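Local structure of phosphoribosylaminoimidazole carboxylase (Treponema denticola, 5C5D) at residues Lys51-Leu56 against Lys60-Ile65; Ala83-Pro88 against Ala121-Arg126. The protein catalyses the reversible conversion of 5-aminoimidazole ribonucleotide and carbon dioxide to 4-carboxy-5-aminoimidazole ribonucleotide in de novo purine synthesis. The protein carries 1 engineered substitution. All coordinates share one frame; numbering follows the deposited sequence.

Contact 1. Residues Lys51-Leu56 against Lys60-Ile65; sequences KEYEAL and KLYITI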
loop_
_atom_site.group_PDB
_atom_site.type_symbol
_atom_site.label_atom_id
_atom_site.label_comp_id
_atom_site.label_asym_id
_atom_site.label_seq_id
_atom_site.Cartn_x
_atom_site.Cartn_y
_atom_site.Cartn_z
ATOM N N LYS D 51 32.493 20.442 6.602
ATOM C CA LYS D 51 33.294 21.649 6.344
ATOM C C LYS D 51 34.694 21.274 5.864
ATOM O O LYS D 51 35.274 21.945 5.005
ATOM C CB LYS D 51 33.379 22.545 7.579
ATOM C CG LYS D 51 32.086 23.288 7.849
ATOM C CD LYS D 51 32.221 24.252 9.027
ATOM C CE LYS D 51 30.905 24.948 9.336
ATOM N NZ LYS D 51 31.017 25.741 10.605
ATOM N N GLU D 52 35.248 20.209 6.428
ATOM C CA GLU D 52 36.578 19.764 6.021
ATOM C C GLU D 52 36.586 19.302 4.551
ATOM O O GLU D 52 37.462 19.716 3.782
ATOM C CB GLU D 52 37.072 18.636 6.927
ATOM C CG GLU D 52 37.431 19.108 8.332
ATOM C CD GLU D 52 37.542 17.976 9.338
ATOM O OE1 GLU D 52 37.347 16.803 8.960
ATOM O OE2 GLU D 52 37.824 18.268 10.516
ATOM N N TYR D 53 35.617 18.478 4.152
ATOM C CA TYR D 53 35.564 17.979 2.765
ATOM C C TYR D 53 35.228 19.112 1.788
ATOM O O TYR D 53 35.782 19.180 0.687
ATOM C CB TYR D 53 34.547 16.834 2.600
ATOM C CG TYR D 53 35.042 15.555 3.254
ATOM C CD1 TYR D 53 36.166 14.901 2.768
ATOM C CD2 TYR D 53 34.384 15.022 4.338
ATOM C CE1 TYR D 53 36.626 13.730 3.357
ATOM C CE2 TYR D 53 34.820 13.832 4.933
ATOM C CZ TYR D 53 35.944 13.209 4.443
ATOM O OH TYR D 53 36.392 12.058 5.035
ATOM N N GLU D 54 34.365 20.023 2.209
ATOM C CA GLU D 54 33.921 21.117 1.329
ATOM C C GLU D 54 35.042 22.085 0.957
ATOM O O GLU D 54 35.002 22.722 -0.112
ATOM C CB GLU D 54 32.767 21.874 1.985
ATOM C CG GLU D 54 31.422 21.176 1.838
ATOM C CD GLU D 54 30.942 21.150 0.415
ATOM O OE1 GLU D 54 30.407 22.187 -0.048
ATOM O OE2 GLU D 54 31.116 20.099 -0.246
ATOM N N ALA D 55 36.030 22.198 1.838
ATOM C CA ALA D 55 37.182 23.064 1.652
ATOM C C ALA D 55 38.199 22.493 0.642
ATOM O O ALA D 55 39.123 23.188 0.208
ATOM C CB ALA D 55 37.838 23.302 2.997
ATOM N N LEU D 56 38.026 21.239 0.238
ATOM C CA LEU D 56 38.961 20.649 -0.725
ATOM C C LEU D 56 38.673 21.120 -2.163
ATOM O O LEU D 56 37.552 21.025 -2.647
ATOM C CB LEU D 56 38.897 19.121 -0.662
ATOM C CG LEU D 56 39.101 18.485 0.724
ATOM C CD1 LEU D 56 38.886 16.993 0.629
ATOM C CD2 LEU D 56 40.460 18.764 1.318
ATOM N N LYS D 60 33.783 16.797 -6.052
ATOM C CA LYS D 60 33.341 15.818 -5.075
ATOM C C LYS D 60 31.870 15.562 -5.139
ATOM O O LYS D 60 31.088 16.413 -5.553
ATOM C CB LYS D 60 33.737 16.250 -3.669
ATOM C CG LYS D 60 33.199 17.528 -3.175
ATOM C CD LYS D 60 34.165 18.034 -2.064
ATOM C CE LYS D 60 34.272 19.506 -2.052
ATOM N NZ LYS D 60 34.836 20.037 -3.276
ATOM N N LEU D 61 31.519 14.354 -4.715
ATOM C CA LEU D 61 30.142 13.950 -4.508
ATOM C C LEU D 61 30.025 13.353 -3.112
ATOM O O LEU D 61 30.983 12.789 -2.610
ATOM C CB LEU D 61 29.684 12.933 -5.550
ATOM C CG LEU D 61 29.544 13.464 -6.965
ATOM C CD1 LEU D 61 29.277 12.303 -7.883
ATOM C CD2 LEU D 61 28.440 14.510 -7.094
ATOM N N TYR D 62 28.851 13.495 -2.508
ATOM C CA TYR D 62 28.538 12.805 -1.271
ATOM C C TYR D 62 27.483 11.767 -1.557
ATOM O O TYR D 62 26.498 12.082 -2.220
ATOM C CB TYR D 62 28.048 13.804 -0.220
ATOM C CG TYR D 62 29.072 14.866 0.113
ATOM C CD1 TYR D 62 29.239 15.972 -0.707
ATOM C CD2 TYR D 62 29.855 14.778 1.253
ATOM C CE1 TYR D 62 30.182 16.943 -0.408
ATOM C CE2 TYR D 62 30.769 15.736 1.571
ATOM C CZ TYR D 62 30.935 16.832 0.741
ATOM O OH TYR D 62 31.871 17.813 1.015
ATOM N N ILE D 63 27.692 10.550 -1.073
ATOM C CA ILE D 63 26.664 9.505 -1.135
ATOM C C ILE D 63 26.247 9.257 0.306
ATOM O O ILE D 63 27.070 8.856 1.137
ATOM C CB ILE D 63 27.160 8.227 -1.815
ATOM C CG1 ILE D 63 27.577 8.509 -3.254
ATOM C CG2 ILE D 63 26.080 7.143 -1.773
ATOM C CD1 ILE D 63 28.190 7.267 -3.963
ATOM N N THR D 64 24.970 9.488 0.601
ATOM C CA THR D 64 24.467 9.456 1.964
ATOM C C THR D 64 23.562 8.264 2.210
ATOM O O THR D 64 22.651 7.978 1.452
ATOM C CB THR D 64 23.736 10.756 2.275
ATOM O OG1 THR D 64 22.806 11.012 1.199
ATOM C CG2 THR D 64 24.757 11.892 2.414
ATOM N N ILE D 65 23.901 7.542 3.264
ATOM C CA ILE D 65 23.252 6.277 3.621
ATOM C C ILE D 65 22.605 6.334 4.991
ATOM O O ILE D 65 23.299 6.429 5.974
ATOM C CB ILE D 65 24.274 5.146 3.664
ATOM C CG1 ILE D 65 24.978 5.014 2.307
ATOM C CG2 ILE D 65 23.623 3.817 3.995
ATOM C CD1 ILE D 65 26.261 4.178 2.425
#
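Two backbone carbonyls grip the ammonium group of Lys60: NZ bonds to O of Leu56 at 3.0 Å and, within the intervening turn, also to O of Arg58. The bond to Leu56 is nearly in line with the carbonyl, at a C=O...N angle of 162°. Lysine suits this place because its long chain can reach back from the first residue of the strand to the carbonyl of Leu56, in the turn that follows helix 43-54. Bends at its third and fourth torsions turn the tip towards these oxygens and bring CE within 3.1 Å of O of Tyr53, a packing contact with a carbonyl whose hydrogen bond comes from the backbone N-H of Leu56.

A second bond is shorter. OH of Tyr62 donates to OE2 of Glu54 over 2.7 Å, and OE2 receives it on its anti lone pair, the one facing away from OE1. OE2 lies at the ring edge, near its plane, while the carboxylate itself is rotated 52° from the ring. Glu54 gets there by folding at chi2 (-67°), and its OE1 is taken by a salt bridge to Lys81, so both oxygens are engaged and the group's rotation is probably fixed. NZ of Lys60, 4.8 Å from OE2, may add some long-range attraction. Tyrosine serves two ends here: its OH satisfies Glu54 near the surface, while CZ rests 4.1 Å from CB of Tyr53. The ring of Tyr53 leads away, its own OH bonding to Arg35.

The contact thus pins the C-terminal end of helix 43-54 to the start of strand 60-65, in the crossover from strand 31-36. Strand 60-65 runs parallel between 4-9 and 84-86, and Tyr62 also packs on Ile6 of the former and on Val76 of helix 72-79.

Contact 2. Residues Ala83-Pro88 against Ala121-Arg126; sequences ATIACP and ALLAAR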
loop_
_atom_site.group_PDB
_atom_site.type_symbol
_atom_site.label_atom_id
_atom_site.label_comp_id
_atom_site.label_asym_id
_atom_site.label_seq_id
_atom_site.Cartn_x
_atom_site.Cartn_y
_atom_site.Cartn_z
ATOM N N ALA D 83 26.464 18.426 -5.893
ATOM C CA ALA D 83 25.431 17.396 -5.873
ATOM C C ALA D 83 25.692 16.325 -4.828
ATOM O O ALA D 83 26.839 16.086 -4.408
ATOM C CB ALA D 83 25.341 16.764 -7.238
ATOM N N THR D 84 24.608 15.673 -4.430
ATOM C CA THR D 84 24.681 14.512 -3.563
ATOM C C THR D 84 23.770 13.424 -4.076
ATOM O O THR D 84 22.881 13.667 -4.881
ATOM C CB THR D 84 24.288 14.839 -2.108
ATOM O OG1 THR D 84 22.872 15.033 -1.991
ATOM C CG2 THR D 84 24.986 16.106 -1.614
ATOM N N ILE D 85 24.028 12.224 -3.589
ATOM C CA ILE D 85 23.284 11.003 -3.961
ATOM C C ILE D 85 22.803 10.318 -2.678
ATOM O O ILE D 85 23.593 10.081 -1.777
ATOM C CB ILE D 85 24.193 10.049 -4.751
ATOM C CG1 ILE D 85 24.661 10.685 -6.057
ATOM C CG2 ILE D 85 23.505 8.683 -5.014
ATOM C CD1 ILE D 85 25.786 9.930 -6.726
ATOM N N ALA D 86 21.507 10.019 -2.594
ATOM C CA ALA D 86 20.957 9.204 -1.504
ATOM C C ALA D 86 20.908 7.758 -1.930
ATOM O O ALA D 86 20.344 7.460 -2.962
ATOM C CB ALA D 86 19.562 9.664 -1.147
ATOM N N CYS D 87 21.452 6.870 -1.116
ATOM C CA CYS D 87 21.377 5.446 -1.395
ATOM C C CYS D 87 21.081 4.755 -0.073
ATOM O O CYS D 87 21.996 4.278 0.612
ATOM C CB CYS D 87 22.664 4.954 -2.021
ATOM S SG CYS D 87 22.561 3.208 -2.519
ATOM N N PRO D 88 19.788 4.710 0.304
ATOM C CA PRO D 88 19.441 4.156 1.602
ATOM C C PRO D 88 19.611 2.633 1.591
ATOM O O PRO D 88 19.532 2.020 0.516
ATOM C CB PRO D 88 17.984 4.566 1.780
ATOM C CG PRO D 88 17.444 4.666 0.399
ATOM C CD PRO D 88 18.603 5.228 -0.409
ATOM N N ALA D 121 27.272 4.059 -7.267
ATOM C CA ALA D 121 28.651 4.221 -7.748
ATOM C C ALA D 121 28.703 4.574 -9.222
ATOM O O ALA D 121 29.468 5.452 -9.629
ATOM C CB ALA D 121 29.440 2.961 -7.497
ATOM N N LEU D 122 27.886 3.908 -10.028
ATOM C CA LEU D 122 27.858 4.189 -11.459
ATOM C C LEU D 122 27.363 5.591 -11.743
ATOM O O LEU D 122 27.939 6.291 -12.595
ATOM C CB LEU D 122 26.973 3.156 -12.183
ATOM C CG LEU D 122 26.844 3.283 -13.701
ATOM C CD1 LEU D 122 28.175 3.143 -14.409
ATOM C CD2 LEU D 122 25.833 2.261 -14.222
ATOM N N LEU D 123 26.331 6.022 -11.021
ATOM C CA LEU D 123 25.839 7.381 -11.211
ATOM C C LEU D 123 26.930 8.361 -10.850
ATOM O O LEU D 123 27.137 9.345 -11.555
ATOM C CB LEU D 123 24.595 7.664 -10.365
ATOM C CG LEU D 123 24.140 9.139 -10.299
ATOM C CD1 LEU D 123 23.740 9.665 -11.649
ATOM C CD2 LEU D 123 22.990 9.290 -9.326
ATOM N N ALA D 124 27.605 8.132 -9.730
ATOM C CA ALA D 124 28.689 9.051 -9.348
ATOM C C ALA D 124 29.729 9.119 -10.477
ATOM O O ALA D 124 30.193 10.207 -10.872
ATOM C CB ALA D 124 29.335 8.625 -8.064
ATOM N N ALA D 125 30.134 7.962 -10.982
ATOM C CA ALA D 125 31.133 7.938 -12.039
ATOM C C ALA D 125 30.631 8.699 -13.255
ATOM O O ALA D 125 31.387 9.448 -13.889
ATOM C CB ALA D 125 31.492 6.472 -12.398
ATOM N N ARG D 126 29.359 8.527 -13.586
ATOM C CA ARG D 126 28.826 9.179 -14.784
ATOM C C ARG D 126 28.654 10.679 -14.600
ATOM O O ARG D 126 28.712 11.428 -15.581
ATOM C CB ARG D 126 27.522 8.489 -15.210
ATOM C CG ARG D 126 27.834 7.077 -15.674
ATOM C CD ARG D 126 26.592 6.247 -15.923
ATOM N NE ARG D 126 25.920 6.646 -17.144
ATOM C CZ ARG D 126 24.763 6.142 -17.537
ATOM N NH1 ARG D 126 24.153 5.237 -16.784
ATOM N NH2 ARG D 126 24.204 6.561 -18.663
#
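This is buried helix-on-sheet packing near the centre of the chain: helix 117-129 lies against strand 84-86 of the parallel sheet, and Ile85 is the strand residue that reaches it. The backbones come nearest at Ile85 and Ala124, whose CA atoms are 7.9 Å apart.

Ile85 sends its longer branch into the helix. With CG1 opposite the carbonyl carbon (chi1 -62°) and the chain extended beyond it (chi2 167°), CD1 becomes the leading atom. It meets CD2 of Leu123 at 3.9 Å, and CG1 keeps the same distance from that methyl, the two side chains running past each other in opposite directions. CD1 of Ile85 also rests 4.0 Å from CB of Ala124 and 3.9 Å from its backbone N. A beta-branched residue fits the extended strand, leucine supplies a branched end whose CD2 methyl lies alongside the isoleucine chain, touching CG1 and CD1, and the small alanine lets the helix come close.

Ile63 of strand 60-65 and Ala112 of strand 112-113 adjoin Ile85, while Leu123 also packs on Ala112 of a second subunit, so this core continues into the assembly.

Every side chain involved is aliphatic and all the separations are of van der Waals size. Cohesion therefore comes from dispersion and the exclusion of water, and the fit depends on the shapes of the methyl groups rather than on directional bonds.

From the N terminus, contact 1 comes first: segment 51-56 meets strand 60-65 across a turn of three residues. Only after it has closed does contact 2 open, joining 83-88 to 121-126 over a loop of 32 residues that includes helix 99-103 and strand 112-113. The two stand in series, neither nested nor crossed. In space they adjoin, with centres about 12 Å apart, because strands 60-65 and 84-86 are sheet neighbours; Ile85 probably bonds through its backbone to Tyr62 and Thr64. Contact 1 joins helix 43-54 to one face of that sheet, and contact 2 helix 117-129 to the other, giving an alpha/beta/alpha sandwich.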